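Side-chain contacts in histidine-containing Phosphotransfer Protein type 1, MtHPt1 (PDB 3US6), which probably relays phosphoryl groups between cytokinin sensor histidine kinases and response regulators in the plant two-component phosphorelay: residues G25-L28 and Q29-L33; D12-K15 and S16-E20; L134-E137 and Q138-V141. All coordinates share one frame; numbering follows the deposited sequence.

Contact 1: G25-L28 and Q29-L33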
loop_
_atom_site.group_PDB
_atom_site.type_symbol
_atom_site.label_atom_id
_atom_site.label_comp_id
_atom_site.label_asym_id
_atom_site.label_seq_id
_atom_site.Cartn_x
_atom_site.Cartn_y
_atom_site.Cartn_z
ATOM N N GLY A 25 -3.837 -4.515 10.441
ATOM C CA GLY A 25 -4.343 -5.864 10.593
ATOM C C GLY A 25 -4.948 -6.427 9.338
ATOM O O GLY A 25 -5.123 -7.668 9.245
ATOM N N GLN A 26 -5.270 -5.607 8.351
ATOM C CA GLN A 26 -5.837 -6.189 7.158
ATOM C C GLN A 26 -4.722 -6.923 6.385
ATOM O O GLN A 26 -5.021 -7.910 5.637
ATOM C CB GLN A 26 -6.531 -5.166 6.318
ATOM C CG GLN A 26 -6.893 -5.666 4.999
ATOM C CD GLN A 26 -7.837 -6.856 5.077
ATOM O OE1 GLN A 26 -7.874 -7.734 4.160
ATOM N NE2 GLN A 26 -8.611 -6.915 6.202
ATOM N N PHE A 27 -3.454 -6.540 6.582
ATOM C CA PHE A 27 -2.391 -7.299 5.924
ATOM C C PHE A 27 -2.299 -8.672 6.560
ATOM O O PHE A 27 -2.086 -9.667 5.866
ATOM C CB PHE A 27 -1.082 -6.553 5.998
ATOM C CG PHE A 27 0.017 -7.238 5.226
ATOM C CD1 PHE A 27 0.062 -7.072 3.844
ATOM C CD2 PHE A 27 0.968 -7.999 5.843
ATOM C CE1 PHE A 27 1.042 -7.674 3.091
ATOM C CE2 PHE A 27 1.939 -8.627 5.123
ATOM C CZ PHE A 27 1.964 -8.478 3.717
ATOM N N LEU A 28 -2.516 -8.770 7.866
ATOM C CA LEU A 28 -2.557 -10.081 8.512
ATOM C C LEU A 28 -3.721 -10.929 8.033
ATOM O O LEU A 28 -3.632 -12.156 7.955
ATOM C CB LEU A 28 -2.684 -9.914 10.013
ATOM C CG LEU A 28 -1.555 -9.150 10.629
ATOM C CD1 LEU A 28 -1.755 -9.327 12.116
ATOM C CD2 LEU A 28 -0.208 -9.686 10.204
ATOM N N GLN A 29 -4.856 -10.315 7.756
ATOM C CA GLN A 29 -5.986 -11.037 7.139
ATOM C C GLN A 29 -5.671 -11.660 5.766
ATOM O O GLN A 29 -6.060 -12.817 5.496
ATOM C CB GLN A 29 -7.221 -10.162 7.069
ATOM C CG GLN A 29 -8.369 -10.811 6.316
ATOM C CD GLN A 29 -9.588 -9.894 6.280
ATOM O OE1 GLN A 29 -9.950 -9.263 7.304
ATOM N NE2 GLN A 29 -10.155 -9.721 5.084
ATOM N N LEU A 30 -4.892 -10.976 4.929
ATOM C CA LEU A 30 -4.460 -11.576 3.658
ATOM C C LEU A 30 -3.628 -12.780 3.933
ATOM O O LEU A 30 -3.773 -13.813 3.276
ATOM C CB LEU A 30 -3.576 -10.614 2.850
ATOM C CG LEU A 30 -4.199 -9.394 2.325
ATOM C CD1 LEU A 30 -3.066 -8.751 1.460
ATOM C CD2 LEU A 30 -5.460 -9.708 1.511
ATOM N N GLN A 31 -2.755 -12.678 4.930
ATOM C CA GLN A 31 -1.909 -13.802 5.300
ATOM C C GLN A 31 -2.737 -15.015 5.770
ATOM O O GLN A 31 -2.349 -16.160 5.558
ATOM C CB GLN A 31 -0.886 -13.339 6.370
ATOM C CG GLN A 31 0.179 -12.328 5.903
ATOM C CD GLN A 31 1.048 -11.852 7.082
ATOM O OE1 GLN A 31 0.582 -11.807 8.221
ATOM N NE2 GLN A 31 2.291 -11.508 6.811
ATOM N N GLN A 32 -3.871 -14.767 6.383
ATOM C CA GLN A 32 -4.728 -15.822 6.861
ATOM C C GLN A 32 -5.236 -16.680 5.713
ATOM O O GLN A 32 -5.458 -17.854 5.897
ATOM C CB GLN A 32 -5.886 -15.280 7.681
ATOM C CG GLN A 32 -5.520 -14.836 9.069
ATOM C CD GLN A 32 -6.657 -14.102 9.761
ATOM O OE1 GLN A 32 -6.532 -12.945 10.106
ATOM N NE2 GLN A 32 -7.768 -14.770 9.926
ATOM N N LEU A 33 -5.438 -16.073 4.549
ATOM C CA LEU A 33 -5.971 -16.795 3.363
ATOM C C LEU A 33 -4.874 -17.458 2.506
ATOM O O LEU A 33 -5.135 -18.094 1.471
ATOM C CB LEU A 33 -6.770 -15.812 2.495
ATOM C CG LEU A 33 -8.107 -15.304 3.068
ATOM C CD1 LEU A 33 -8.663 -14.198 2.203
ATOM C CD2 LEU A 33 -9.051 -16.393 3.120
#

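Contact 2: D12-K15 and S16-E20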
loop_
_atom_site.group_PDB
_atom_site.type_symbol
_atom_site.label_atom_id
_atom_site.label_comp_id
_atom_site.label_asym_id
_atom_site.label_seq_id
_atom_site.Cartn_x
_atom_site.Cartn_y
_atom_site.Cartn_z
ATOM N N ASP A 12 11.757 -8.578 12.458
ATOM C CA ASP A 12 12.109 -7.210 12.772
ATOM C C ASP A 12 11.583 -6.239 11.685
ATOM O O ASP A 12 11.108 -5.125 12.020
ATOM C CB ASP A 12 13.624 -7.031 12.965
ATOM C CG ASP A 12 14.150 -7.768 14.191
ATOM O OD1 ASP A 12 13.340 -8.119 15.083
ATOM O OD2 ASP A 12 15.393 -7.989 14.228
ATOM N N TYR A 13 11.742 -6.571 10.407
ATOM C CA TYR A 13 11.321 -5.683 9.326
ATOM C C TYR A 13 9.817 -5.491 9.312
ATOM O O TYR A 13 9.305 -4.356 9.261
ATOM C CB TYR A 13 11.865 -6.196 7.999
ATOM C CG TYR A 13 11.816 -5.156 6.882
ATOM C CD1 TYR A 13 12.702 -4.084 6.890
ATOM C CD2 TYR A 13 10.879 -5.202 5.877
ATOM C CE1 TYR A 13 12.663 -3.117 5.903
ATOM C CE2 TYR A 13 10.854 -4.258 4.873
ATOM C CZ TYR A 13 11.743 -3.222 4.914
ATOM O OH TYR A 13 11.655 -2.310 3.874
ATOM N N ILE A 14 9.064 -6.583 9.380
ATOM C CA ILE A 14 7.626 -6.464 9.309
ATOM C C ILE A 14 7.142 -5.781 10.596
ATOM O O ILE A 14 6.168 -4.985 10.529
ATOM C CB ILE A 14 6.902 -7.798 9.068
ATOM C CG1 ILE A 14 5.507 -7.491 8.489
ATOM C CG2 ILE A 14 6.879 -8.722 10.275
ATOM C CD1 ILE A 14 4.723 -8.717 8.059
ATOM N N LYS A 15 7.751 -6.024 11.740
ATOM C CA LYS A 15 7.332 -5.326 12.926
ATOM C C LYS A 15 7.505 -3.824 12.785
ATOM O O LYS A 15 6.710 -3.086 13.274
ATOM C CB LYS A 15 8.080 -5.853 14.142
ATOM C CG LYS A 15 7.758 -5.164 15.407
ATOM C CD LYS A 15 7.865 -6.097 16.626
ATOM C CE LYS A 15 8.928 -7.127 16.496
ATOM N NZ LYS A 15 9.611 -7.343 17.827
ATOM N N SER A 16 8.566 -3.390 12.126
ATOM C CA SER A 16 8.738 -1.948 11.903
ATOM C C SER A 16 7.623 -1.428 11.034
ATOM O O SER A 16 7.119 -0.348 11.264
ATOM C CB SER A 16 10.107 -1.659 11.272
ATOM O OG SER A 16 10.250 -2.021 9.889
ATOM N N MET A 17 7.214 -2.220 10.069
ATOM C CA MET A 17 6.138 -1.770 9.159
ATOM C C MET A 17 4.855 -1.588 9.921
ATOM O O MET A 17 4.114 -0.650 9.675
ATOM C CB MET A 17 5.979 -2.746 7.989
ATOM C CG MET A 17 7.158 -2.730 7.031
ATOM S SD MET A 17 6.989 -3.839 5.633
ATOM C CE MET A 17 5.753 -2.955 4.717
ATOM N N PHE A 18 4.527 -2.511 10.840
ATOM C CA PHE A 18 3.310 -2.366 11.625
ATOM C C PHE A 18 3.470 -1.195 12.605
ATOM O O PHE A 18 2.529 -0.412 12.791
ATOM C CB PHE A 18 2.915 -3.676 12.374
ATOM C CG PHE A 18 2.269 -4.690 11.507
ATOM C CD1 PHE A 18 0.898 -4.700 11.379
ATOM C CD2 PHE A 18 2.981 -5.541 10.766
ATOM C CE1 PHE A 18 0.282 -5.610 10.562
ATOM C CE2 PHE A 18 2.341 -6.487 9.953
ATOM C CZ PHE A 18 1.033 -6.490 9.846
ATOM N N MET A 19 4.618 -1.066 13.268
ATOM C CA MET A 19 4.759 -0.075 14.321
ATOM C C MET A 19 4.705 1.328 13.739
ATOM O O MET A 19 4.174 2.232 14.389
ATOM C CB MET A 19 6.070 -0.272 15.066
ATOM C CG MET A 19 5.959 -1.433 15.973
ATOM S SD MET A 19 7.484 -1.890 16.857
ATOM C CE MET A 19 7.622 -0.488 17.963
ATOM N N GLU A 20 5.204 1.502 12.538
ATOM C CA GLU A 20 5.269 2.801 11.869
ATOM C C GLU A 20 3.979 3.107 11.104
ATOM O O GLU A 20 3.869 4.189 10.569
ATOM C CB GLU A 20 6.464 2.895 10.955
ATOM C CG GLU A 20 7.764 2.820 11.786
ATOM C CD GLU A 20 9.026 2.645 10.987
ATOM O OE1 GLU A 20 9.028 2.577 9.750
ATOM O OE2 GLU A 20 10.102 2.676 11.634
#

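Contact 3: L134-E137 and Q138-V141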
loop_
_atom_site.group_PDB
_atom_site.type_symbol
_atom_site.label_atom_id
_atom_site.label_comp_id
_atom_site.label_asym_id
_atom_site.label_seq_id
_atom_site.Cartn_x
_atom_site.Cartn_y
_atom_site.Cartn_z
ATOM N N LEU A 134 8.704 -9.092 0.579
ATOM C CA LEU A 134 8.398 -10.239 -0.303
ATOM C C LEU A 134 9.669 -10.917 -0.848
ATOM O O LEU A 134 9.716 -12.154 -0.958
ATOM C CB LEU A 134 7.444 -9.826 -1.402
ATOM C CG LEU A 134 6.059 -9.572 -0.820
ATOM C CD1 LEU A 134 5.194 -8.935 -1.870
ATOM C CD2 LEU A 134 5.389 -10.886 -0.294
ATOM N N ARG A 135 10.693 -10.124 -1.143
ATOM C CA ARG A 135 11.983 -10.664 -1.564
ATOM C C ARG A 135 12.635 -11.505 -0.463
ATOM O O ARG A 135 13.207 -12.561 -0.733
ATOM C CB ARG A 135 12.925 -9.534 -1.988
ATOM C CG ARG A 135 12.776 -9.116 -3.442
ATOM C CD ARG A 135 13.985 -8.326 -3.915
ATOM N NE ARG A 135 13.940 -6.937 -3.466
ATOM C CZ ARG A 135 13.263 -5.974 -4.083
ATOM N NH1 ARG A 135 12.569 -6.246 -5.180
ATOM N NH2 ARG A 135 13.280 -4.738 -3.603
ATOM N N LEU A 136 12.542 -11.030 0.777
ATOM C CA LEU A 136 13.100 -11.735 1.930
ATOM C C LEU A 136 12.343 -13.062 2.142
ATOM O O LEU A 136 12.927 -14.118 2.348
ATOM C CB LEU A 136 13.022 -10.879 3.182
ATOM C CG LEU A 136 13.602 -11.516 4.447
ATOM C CD1 LEU A 136 15.029 -11.941 4.248
ATOM C CD2 LEU A 136 13.509 -10.505 5.573
ATOM N N GLU A 137 11.010 -13.016 2.068
ATOM C CA GLU A 137 10.217 -14.217 2.157
ATOM C C GLU A 137 10.646 -15.246 1.094
ATOM O O GLU A 137 10.728 -16.427 1.380
ATOM C CB GLU A 137 8.731 -13.938 1.993
ATOM C CG GLU A 137 8.170 -13.175 3.161
ATOM C CD GLU A 137 6.649 -12.963 3.137
ATOM O OE1 GLU A 137 5.923 -13.581 2.317
ATOM O OE2 GLU A 137 6.154 -12.172 4.016
ATOM N N GLN A 138 10.801 -14.800 -0.150
ATOM C CA GLN A 138 11.207 -15.719 -1.203
ATOM C C GLN A 138 12.549 -16.362 -0.871
ATOM O O GLN A 138 12.791 -17.549 -1.110
ATOM C CB GLN A 138 11.302 -15.013 -2.561
ATOM C CG GLN A 138 10.028 -14.454 -3.113
ATOM C CD GLN A 138 9.045 -15.442 -3.730
ATOM O OE1 GLN A 138 7.927 -15.035 -4.087
ATOM N NE2 GLN A 138 9.451 -16.700 -3.925
ATOM N N GLN A 139 13.460 -15.579 -0.290
ATOM C CA GLN A 139 14.769 -16.123 0.102
ATOM C C GLN A 139 14.663 -17.155 1.231
ATOM O O GLN A 139 15.263 -18.243 1.169
ATOM C CB GLN A 139 15.740 -15.010 0.494
ATOM C CG GLN A 139 16.081 -14.120 -0.640
ATOM C CD GLN A 139 16.610 -12.716 -0.242
ATOM O OE1 GLN A 139 16.752 -12.372 0.948
ATOM N NE2 GLN A 139 16.807 -11.883 -1.247
ATOM N N ILE A 140 13.875 -16.849 2.226
ATOM C CA ILE A 140 13.648 -17.767 3.345
ATOM C C ILE A 140 13.130 -19.114 2.811
ATOM O O ILE A 140 13.621 -20.177 3.194
ATOM C CB ILE A 140 12.652 -17.186 4.391
ATOM C CG1 ILE A 140 13.330 -16.022 5.134
ATOM C CG2 ILE A 140 12.245 -18.256 5.408
ATOM C CD1 ILE A 140 12.366 -15.102 5.906
ATOM N N VAL A 141 12.093 -19.074 1.976
ATOM C CA VAL A 141 11.450 -20.286 1.529
ATOM C C VAL A 141 12.356 -21.054 0.579
ATOM O O VAL A 141 12.386 -22.299 0.599
ATOM C CB VAL A 141 10.048 -20.013 0.943
ATOM C CG1 VAL A 141 9.417 -21.289 0.358
ATOM C CG2 VAL A 141 9.141 -19.459 2.035
HETATM O O HOH W 1 7.349 -13.247 -2.244
#

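Contact 1: G25-L28 and Q29-L33
Q26 and Q29, three residues apart on one short helix, meet amide against amide with their planes nearly perpendicular, 86° apart. The bond that joins them runs from Q26 NE2 to Q29 OE1 at 2.9 Å. Because the donor stands above the Q29 carbonyl plane, with a C=O...N angle of only 88°, it approaches the oxygen away from its lone pairs, which suggests a modest bond at a partly exposed surface. The geometry follows from the torsions: both chains start with CG anti to the backbone N, but Q26 bends at chi2 whereas Q29 runs on extended, and the two amides converge. Round the helix, Q31, in the conformer described, one of two modelled, reaches back between F27 and L28. Its NE2 lies 3.4 Å from F27 CE2, the amide inclined to the ring by 56°, while the other branch of the same amide, OE1, is turned to L28 CD2, an approach too close to be other than doubtful. L30 adds an apolar touch, its CD1 4.3 Å from F27 CD1. Beneath these side chains run the i to i+4 backbone bonds of an alpha-helix, such as Q31 N to F27 O at 3.2 Å. Across to its neighbours, F27, L28 and Q31 lie against helix 3-19, through W10, I14 and F18, while F27 packs on V42 of helix 41-64, and L30 on V42 and V45.

Contact 2: D12-K15 and S16-E20
The F18 ring receives I14 at its rim: I14 CG1 lies in the ring plane, 3.6 Å from F18 CE2, and the carbonyl oxygen I14 O also sits at the edge, 3.2 Å from F18 CD2. The two side chains run side by side and point the same way, one helical turn apart. The Y13 ring is approached differently. M17 SD stands 4.8 Å from the centroid of that ring and 50° off its normal, an oblique Met-aromatic contact, with Y13 CE2 the nearest ring atom. Such i to i+4 pairings line the inner side of helix 3-19, near its C-terminal end, in this all-helical phosphotransfer fold: I14 faces both helix 25-32 and helix 109-142, and Y13 and M17 lie on K129 of the latter. F18 turns to L28 and L23, and replacing it with an alanine would probably open a gap beside the I14 CG1 and CD1 atoms and leave L28 without its aromatic neighbour. On the polar side, in the conformer described, one of two modelled, S16 OG donates to Y13 O at 2.6 Å; chi1 of 73° sets OG between the backbone N and the carbonyl carbon, folding the hydroxyl back on its own helix. In that conformer Y13 O accepts twice, also from M17 N at 3.1 Å. Towards solvent, M19 SD rests 3.6 Å from K15 CG, the two exposed chains running alongside each other.

Contact 3: L134-E137 and Q138-V141
Four successive i to i+4 bonds carry regular alpha-helix across the junction, the shortest from I140 N to L136 O at 2.9 Å and almost straight, with an N-H...O angle of 166°. Against this backbone L136 meets two side chains. Its CG lies 4.1 Å from I140 CD1, the pair crossing at a slant, while its CD1 touches Q139 OE1 at 3.7 Å with those two chains nearly at right angles. L136 swings CG anti to its backbone N (chi1 -179°), which carries its branches toward the following turn. Q139, I140 and L136 together present a mixed surface to M6 and W10 of helix 3-19, and E137 OE2 is hydrogen-bonded to W10 NE1. On another side, Q138 bends at chi2 (-77°), and a water bridges it to the preceding turn, donating to Q138 OE1 at 2.6 Å and to L134 O at 2.9 Å. That carbonyl also accepts from Q138 N, so it is gripped twice. A loose apolar touch thus joins L136 and I140, whereas Q138 is tied to its helix through water, and the indole N-H would be likely to steady the E137 carboxylate and stabilise its negative charge.

All three contacts are intrahelical and partly buried, each mixing two buried residues with exposed ones, so none is wholly core or surface. Contacts 1 and 2 touch directly where helix 3-19 meets helix 25-32: F18 CZ lies 3.4 Å from L28 CD2, and I14 CD1 nears both F27 and Q31. Contact 3, on helix 109-142, touches neither, its nearest atoms about 5 Å from those of either, yet W10 links it to contact 1, meeting Q31 of contact 1 and E137 of contact 3. Their chemistry differs accordingly. Contact 2 presents aromatic, aliphatic and sulfur groups to two helices, contact 1 adds a glutamine pair at the surface, and contact 3, farthest from the chain centre, uses a bridging water.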